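Local structure of CRP-like protein Clp (Xanthomonas campestris pv. campestris, 3IWZ) at residues 29-33 and 34-38; 56-60 and 61-65; 111-115 and 116-120. The protein switches virulence genes on or off as a homodimeric, CRP-like global transcription regulator whose DNA binding is apparently lost on binding cyclic di-GMP. All coordinates share one frame; numbering follows the deposited sequence.

Contact 1: residues 29-33 and 34-38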
# COMPACT_ATOMS: atom_id res chain seq x y z
N ARG D 29 25.22 6.09 -12.67
CA ARG D 29 24.92 5.90 -14.09
C ARG D 29 23.46 6.23 -14.33
O ARG D 29 23.10 6.79 -15.35
CB ARG D 29 25.21 4.47 -14.52
CG ARG D 29 26.68 4.13 -14.56
CD ARG D 29 26.90 2.83 -15.32
NE ARG D 29 26.42 1.68 -14.57
CZ ARG D 29 26.96 1.26 -13.43
NH1 ARG D 29 26.47 0.20 -12.81
NH2 ARG D 29 28.00 1.91 -12.92
N PHE D 30 22.62 5.87 -13.37
CA PHE D 30 21.20 6.15 -13.49
C PHE D 30 20.96 7.65 -13.53
O PHE D 30 20.11 8.13 -14.28
CB PHE D 30 20.43 5.54 -12.32
CG PHE D 30 19.03 6.04 -12.21
CD1 PHE D 30 18.06 5.67 -13.13
CD2 PHE D 30 18.68 6.93 -11.20
CE1 PHE D 30 16.77 6.19 -13.07
CE2 PHE D 30 17.38 7.46 -11.12
CZ PHE D 30 16.42 7.08 -12.06
N LEU D 31 21.71 8.39 -12.72
CA LEU D 31 21.57 9.84 -12.66
C LEU D 31 22.19 10.54 -13.87
O LEU D 31 21.78 11.64 -14.24
CB LEU D 31 22.20 10.38 -11.38
CG LEU D 31 21.63 9.89 -10.04
CD1 LEU D 31 22.34 10.61 -8.90
CD2 LEU D 31 20.13 10.14 -9.99
N ALA D 32 23.17 9.89 -14.49
CA ALA D 32 23.84 10.46 -15.65
C ALA D 32 22.84 10.84 -16.75
O ALA D 32 23.12 11.70 -17.58
CB ALA D 32 24.88 9.48 -16.20
N HIS D 33 21.68 10.19 -16.75
CA HIS D 33 20.65 10.46 -17.76
C HIS D 33 19.48 11.26 -17.19
O HIS D 33 18.48 11.50 -17.88
CB HIS D 33 20.10 9.16 -18.36
CG HIS D 33 21.14 8.25 -18.94
ND1 HIS D 33 21.86 7.35 -18.18
CD2 HIS D 33 21.58 8.09 -20.21
CE1 HIS D 33 22.68 6.67 -18.95
NE2 HIS D 33 22.53 7.10 -20.19
N SER D 34 19.58 11.66 -15.93
CA SER D 34 18.50 12.41 -15.29
C SER D 34 18.72 13.92 -15.23
O SER D 34 19.84 14.41 -15.35
CB SER D 34 18.28 11.90 -13.87
OG SER D 34 19.37 12.26 -13.05
N HIS D 35 17.62 14.63 -15.02
CA HIS D 35 17.62 16.08 -14.92
C HIS D 35 17.38 16.48 -13.45
O HIS D 35 16.26 16.38 -12.95
CB HIS D 35 16.51 16.66 -15.82
CG HIS D 35 16.46 18.16 -15.85
ND1 HIS D 35 17.60 18.94 -15.86
CD2 HIS D 35 15.41 19.01 -15.94
CE1 HIS D 35 17.25 20.22 -15.95
NE2 HIS D 35 15.93 20.29 -16.00
N ARG D 36 18.44 16.89 -12.78
CA ARG D 36 18.36 17.30 -11.38
C ARG D 36 17.78 18.71 -11.27
O ARG D 36 18.23 19.63 -11.95
CB ARG D 36 19.75 17.28 -10.73
CG ARG D 36 20.34 15.89 -10.51
CD ARG D 36 21.73 15.79 -11.14
NE ARG D 36 22.65 14.95 -10.37
CZ ARG D 36 23.05 15.21 -9.13
NH1 ARG D 36 22.61 16.30 -8.51
NH2 ARG D 36 23.91 14.40 -8.52
N ARG D 37 16.78 18.88 -10.42
CA ARG D 37 16.16 20.18 -10.22
C ARG D 37 15.90 20.43 -8.74
O ARG D 37 15.43 19.54 -8.03
CB ARG D 37 14.84 20.26 -10.99
CG ARG D 37 14.13 21.60 -10.85
CD ARG D 37 12.76 21.57 -11.52
NE ARG D 37 12.83 21.09 -12.90
CZ ARG D 37 11.77 20.92 -13.69
NH1 ARG D 37 10.55 21.20 -13.23
NH2 ARG D 37 11.92 20.48 -14.93
N ARG D 38 16.21 21.64 -8.28
CA ARG D 38 16.01 22.01 -6.89
C ARG D 38 14.56 22.47 -6.68
O ARG D 38 13.99 23.14 -7.54
CB ARG D 38 16.97 23.15 -6.50
CG ARG D 38 18.45 22.78 -6.62
CD ARG D 38 18.98 22.03 -5.39
NE ARG D 38 19.19 22.92 -4.24
CZ ARG D 38 20.04 23.94 -4.23
NH1 ARG D 38 20.78 24.21 -5.30
NH2 ARG D 38 20.16 24.69 -3.15
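Ser34, just beyond helix 24-32, turns back on Leu31 and binds its carbonyl twice. Followed outward, Ser34 CB lies 3.5 Å from Leu31 O, and the next atom, OG, gives a hydrogen bond of 2.8 Å to that same Leu31 O. The first torsion puts OG between the backbone N and the carbonyl carbon (chi1 70°), on the side that faces the helix end. The hydroxyl arrives in the carbonyl plane, on a lone pair. Ser34 N donates to Leu31 O as well, from well above that plane and nearly straight (N-H...O 160°). The result is a type I beta turn, Leu31 to Ser34, closed by the Ser34 N bond and reinforced by the hydroxyl. The Leu31 side chain leans over the hydroxyl: its CB and CD2 each come to 3.8 Å from Ser34 OG. Leu31 CD1 lies 4.1 Å from Arg36 NH2, and the two side chains cross at about a right angle; the Arg36 guanidinium itself is salt-bridged to Glu109. His33 ND1 donates to Arg29 O at 3.1 Å, the oxygen lying slightly out of the imidazole plane. The turn joins helix 24-32 to strand 35-39, an outermost strand of its sheet within the chain; Leu31 and Ser34 touch Ala111 of the neighbouring strand 108-114, and Leu31 and Phe30 rest on Tyr57 of strand 54-58.

Contact 2: residues 56-60 and 61-65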
# COMPACT_ATOMS: atom_id res chain seq x y z
N TYR D 56 10.64 10.08 -10.22
CA TYR D 56 11.49 10.96 -9.43
C TYR D 56 12.37 10.17 -8.48
O TYR D 56 11.95 9.14 -7.96
CB TYR D 56 10.66 11.94 -8.63
CG TYR D 56 9.96 12.98 -9.46
CD1 TYR D 56 10.66 14.07 -9.99
CD2 TYR D 56 8.59 12.90 -9.70
CE1 TYR D 56 10.01 15.05 -10.72
CE2 TYR D 56 7.93 13.88 -10.43
CZ TYR D 56 8.65 14.95 -10.94
OH TYR D 56 8.00 15.92 -11.65
N TYR D 57 13.59 10.65 -8.29
CA TYR D 57 14.54 10.04 -7.37
C TYR D 57 14.95 11.16 -6.42
O TYR D 57 15.48 12.18 -6.87
CB TYR D 57 15.76 9.52 -8.13
CG TYR D 57 16.85 9.00 -7.23
CD1 TYR D 57 16.88 7.66 -6.84
CD2 TYR D 57 17.84 9.84 -6.76
CE1 TYR D 57 17.88 7.18 -6.00
CE2 TYR D 57 18.85 9.38 -5.92
CZ TYR D 57 18.86 8.05 -5.54
OH TYR D 57 19.86 7.59 -4.72
N VAL D 58 14.68 10.98 -5.13
CA VAL D 58 15.03 11.98 -4.13
C VAL D 58 16.53 11.97 -3.85
O VAL D 58 17.04 11.06 -3.21
CB VAL D 58 14.31 11.71 -2.78
CG1 VAL D 58 14.63 12.83 -1.80
CG2 VAL D 58 12.81 11.58 -2.99
N ILE D 59 17.22 13.00 -4.32
CA ILE D 59 18.66 13.11 -4.11
C ILE D 59 18.95 13.68 -2.73
O ILE D 59 19.85 13.21 -2.02
CB ILE D 59 19.32 14.01 -5.18
CG1 ILE D 59 19.35 13.26 -6.52
CG2 ILE D 59 20.73 14.39 -4.74
CD1 ILE D 59 20.09 13.97 -7.64
N SER D 60 18.18 14.69 -2.34
CA SER D 60 18.33 15.31 -1.04
C SER D 60 17.00 15.92 -0.70
O SER D 60 16.24 16.31 -1.58
CB SER D 60 19.40 16.41 -1.07
OG SER D 60 18.91 17.59 -1.69
N GLY D 61 16.71 16.01 0.58
CA GLY D 61 15.46 16.60 0.99
C GLY D 61 14.49 15.57 1.52
O GLY D 61 14.76 14.36 1.57
N SER D 62 13.34 16.06 1.93
CA SER D 62 12.29 15.23 2.48
C SER D 62 11.00 15.59 1.75
O SER D 62 10.69 16.77 1.57
CB SER D 62 12.18 15.49 3.99
OG SER D 62 11.34 14.57 4.64
N VAL D 63 10.27 14.57 1.32
CA VAL D 63 9.00 14.75 0.62
C VAL D 63 7.92 13.91 1.31
O VAL D 63 8.20 13.08 2.17
CB VAL D 63 9.08 14.30 -0.86
CG1 VAL D 63 10.07 15.17 -1.63
CG2 VAL D 63 9.48 12.84 -0.94
N SER D 64 6.68 14.15 0.94
CA SER D 64 5.60 13.40 1.53
C SER D 64 4.68 12.97 0.39
O SER D 64 4.58 13.66 -0.62
CB SER D 64 4.83 14.27 2.53
OG SER D 64 4.12 15.30 1.87
N ILE D 65 4.04 11.82 0.55
CA ILE D 65 3.10 11.32 -0.44
C ILE D 65 1.75 11.46 0.25
O ILE D 65 1.52 10.89 1.31
CB ILE D 65 3.33 9.84 -0.80
CG1 ILE D 65 4.70 9.66 -1.47
CG2 ILE D 65 2.22 9.35 -1.71
CD1 ILE D 65 4.83 10.32 -2.83
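Val58 and Gly61 meet where the chain leaves strand 54-58, turns a corner at Ile59 and heads into strand 63-68, so that the corner links the two antiparallel four-stranded sheets of the cupin-type cyclic nucleotide-binding domain. Ile59 and Ser60 both face Glu109, a classic beta bulge that breaks the regular pairing just at the corner. Gly61 follows with phi 108° and psi 179°, angles open to it because it has no CB to press on Ser60 O. Across the bend the Val58 side chain points toward residues 61-65 and uses its two methyls separately. Val58 CG1, anti to the backbone N (chi1 -176°), lies 3.7 Å from Gly61 O. Val58 CG2 meets Val63 CG2 at 4.1 Å, a methyl-to-methyl contact in which the two side chains slide past each other in opposite directions. Val63 too points its CB toward the other segment, so the valines face each other across the inside of the bend, and both are buried. Val63 also packs on Phe80 of strand 74-80, while the backbone of Val58 bonds to Gly83 and Glu84. The corner is probably set more by the bulge and Gly61 than by this packing. What the side chains add is light: one methyl pair, plus one methyl against a carbonyl oxygen, a van der Waals contact with no directional bond between the valines.

Contact 3: residues 111-115 and 116-120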
# COMPACT_ATOMS: atom_id res chain seq x y z
N ALA D 111 15.94 14.22 -8.92
CA ALA D 111 16.38 13.91 -10.26
C ALA D 111 15.22 13.22 -10.95
O ALA D 111 14.74 12.19 -10.48
CB ALA D 111 17.59 12.98 -10.21
N GLU D 112 14.75 13.78 -12.06
CA GLU D 112 13.65 13.18 -12.79
C GLU D 112 14.06 12.61 -14.14
O GLU D 112 15.02 13.07 -14.77
CB GLU D 112 12.51 14.19 -12.98
CG GLU D 112 12.88 15.45 -13.74
CD GLU D 112 11.66 16.25 -14.18
OE1 GLU D 112 11.84 17.41 -14.62
OE2 GLU D 112 10.52 15.73 -14.09
N ILE D 113 13.32 11.58 -14.57
CA ILE D 113 13.55 10.92 -15.85
C ILE D 113 12.23 10.34 -16.33
O ILE D 113 11.49 9.72 -15.56
CB ILE D 113 14.60 9.78 -15.73
CG1 ILE D 113 14.99 9.30 -17.14
CG2 ILE D 113 14.02 8.61 -14.93
CD1 ILE D 113 16.23 8.42 -17.16
N SER D 114 11.93 10.54 -17.61
CA SER D 114 10.69 10.05 -18.19
C SER D 114 10.67 8.53 -18.21
O SER D 114 11.72 7.89 -18.36
CB SER D 114 10.53 10.57 -19.62
OG SER D 114 11.51 10.01 -20.48
N TYR D 115 9.49 7.95 -18.05
CA TYR D 115 9.38 6.49 -18.07
C TYR D 115 9.89 5.95 -19.41
O TYR D 115 10.74 5.06 -19.45
CB TYR D 115 7.92 6.04 -17.89
CG TYR D 115 7.23 6.51 -16.62
CD1 TYR D 115 7.90 6.52 -15.39
CD2 TYR D 115 5.89 6.88 -16.65
CE1 TYR D 115 7.24 6.88 -14.23
CE2 TYR D 115 5.23 7.25 -15.49
CZ TYR D 115 5.90 7.24 -14.28
OH TYR D 115 5.23 7.57 -13.15
N GLU D 116 9.36 6.51 -20.49
CA GLU D 116 9.72 6.09 -21.83
C GLU D 116 11.21 6.00 -22.05
O GLU D 116 11.70 5.03 -22.62
CB GLU D 116 9.10 7.04 -22.86
CG GLU D 116 8.43 6.32 -24.02
CD GLU D 116 7.18 7.03 -24.49
OE1 GLU D 116 7.30 8.13 -25.07
OE2 GLU D 116 6.07 6.49 -24.27
N ARG D 117 11.94 7.02 -21.60
CA ARG D 117 13.39 7.04 -21.76
C ARG D 117 14.09 6.14 -20.76
O ARG D 117 15.28 5.88 -20.90
CB ARG D 117 13.94 8.47 -21.63
CG ARG D 117 14.17 9.15 -22.97
CD ARG D 117 15.10 8.31 -23.86
NE ARG D 117 16.50 8.36 -23.46
CZ ARG D 117 17.44 7.53 -23.90
NH1 ARG D 117 17.14 6.57 -24.77
NH2 ARG D 117 18.70 7.68 -23.51
N LEU D 118 13.36 5.67 -19.75
CA LEU D 118 13.97 4.80 -18.76
C LEU D 118 14.06 3.38 -19.32
O LEU D 118 15.14 2.80 -19.38
CB LEU D 118 13.16 4.79 -17.46
CG LEU D 118 13.79 3.99 -16.31
CD1 LEU D 118 15.14 4.58 -15.97
CD2 LEU D 118 12.89 4.02 -15.10
N GLN D 119 12.92 2.84 -19.75
CA GLN D 119 12.88 1.49 -20.30
C GLN D 119 13.68 1.42 -21.60
O GLN D 119 14.19 0.36 -21.97
CB GLN D 119 11.43 1.04 -20.50
CG GLN D 119 10.62 1.05 -19.19
CD GLN D 119 9.29 0.34 -19.29
OE1 GLN D 119 8.48 0.60 -20.18
NE2 GLN D 119 9.04 -0.57 -18.35
N GLN D 120 13.79 2.54 -22.31
CA GLN D 120 14.58 2.56 -23.53
C GLN D 120 16.03 2.40 -23.07
O GLN D 120 16.84 1.77 -23.74
CB GLN D 120 14.41 3.88 -24.29
CG GLN D 120 13.04 4.08 -24.93
CD GLN D 120 12.93 5.40 -25.68
OE1 GLN D 120 11.83 5.83 -26.05
NE2 GLN D 120 14.07 6.05 -25.90
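An N-capped helix start follows directly on a strand here: strand 108-114 runs into helix 115-122, and Ser114 is the N-cap. Its OG, turned between the backbone N and the carbonyl carbon (chi1 67°), accepts from Arg117 N at 3.2 Å, with an N-H...O angle of 149°. Ser114 OG also lies 3.1 Å from Arg117 CB, so the cap is closely packed against the base of that side chain. Tyr115 O is gripped by two amides in different ways. Gln119 N points at Tyr115 O nearly along the C=O axis at 3.1 Å, whereas Leu118 N comes to Tyr115 O from above the carbonyl plane at 2.7 Å. The capping side chain thus serves the amide of Arg117, Tyr115 O takes those of Leu118 and Gln119, and Ser114 O adds a weak bond to Leu118 N. With CG of Leu118 anti to the backbone N (chi1 -175°), Leu118 CD1 is carried to 4.2 Å from Ile113 CD1; these side chains cross at about a right angle. The axes of the segments 111-114 and 116-120 make 79°, close to perpendicular. Leu118 packs further on Leu55 of strand 54-58 and, like Ile113, on Phe30 of helix 24-32, while the Tyr115 hydroxyl bonds to Gly87 O. Gln119 packs against Tyr135 of the second subunit, which brings this short helix to the dimer partner.

All three contacts reach one antiparallel sheet of the cyclic nucleotide-binding domain, where strand 108-114 lies between 35-39 and 54-58; in contact 2, residues 61-65 then pass to the other sheet. Contacts 1 and 3 have centres about 10 Å apart: His35 N is 3.0 Å from Glu112 O, probably hydrogen-bonded, and Arg37 NH2 forms a salt bridge with Glu112 OE1. Contacts 2 and 3, about 17 Å between centres, are joined by a probable hydrogen bond of 2.9 Å from Tyr57 N to Ala111 O. Contacts 1 and 2, centres about 13 Å apart, touch through Arg36 CG and Ile59 CD1, 3.5 Å apart. All three lie in the region that binds cyclic nucleotides.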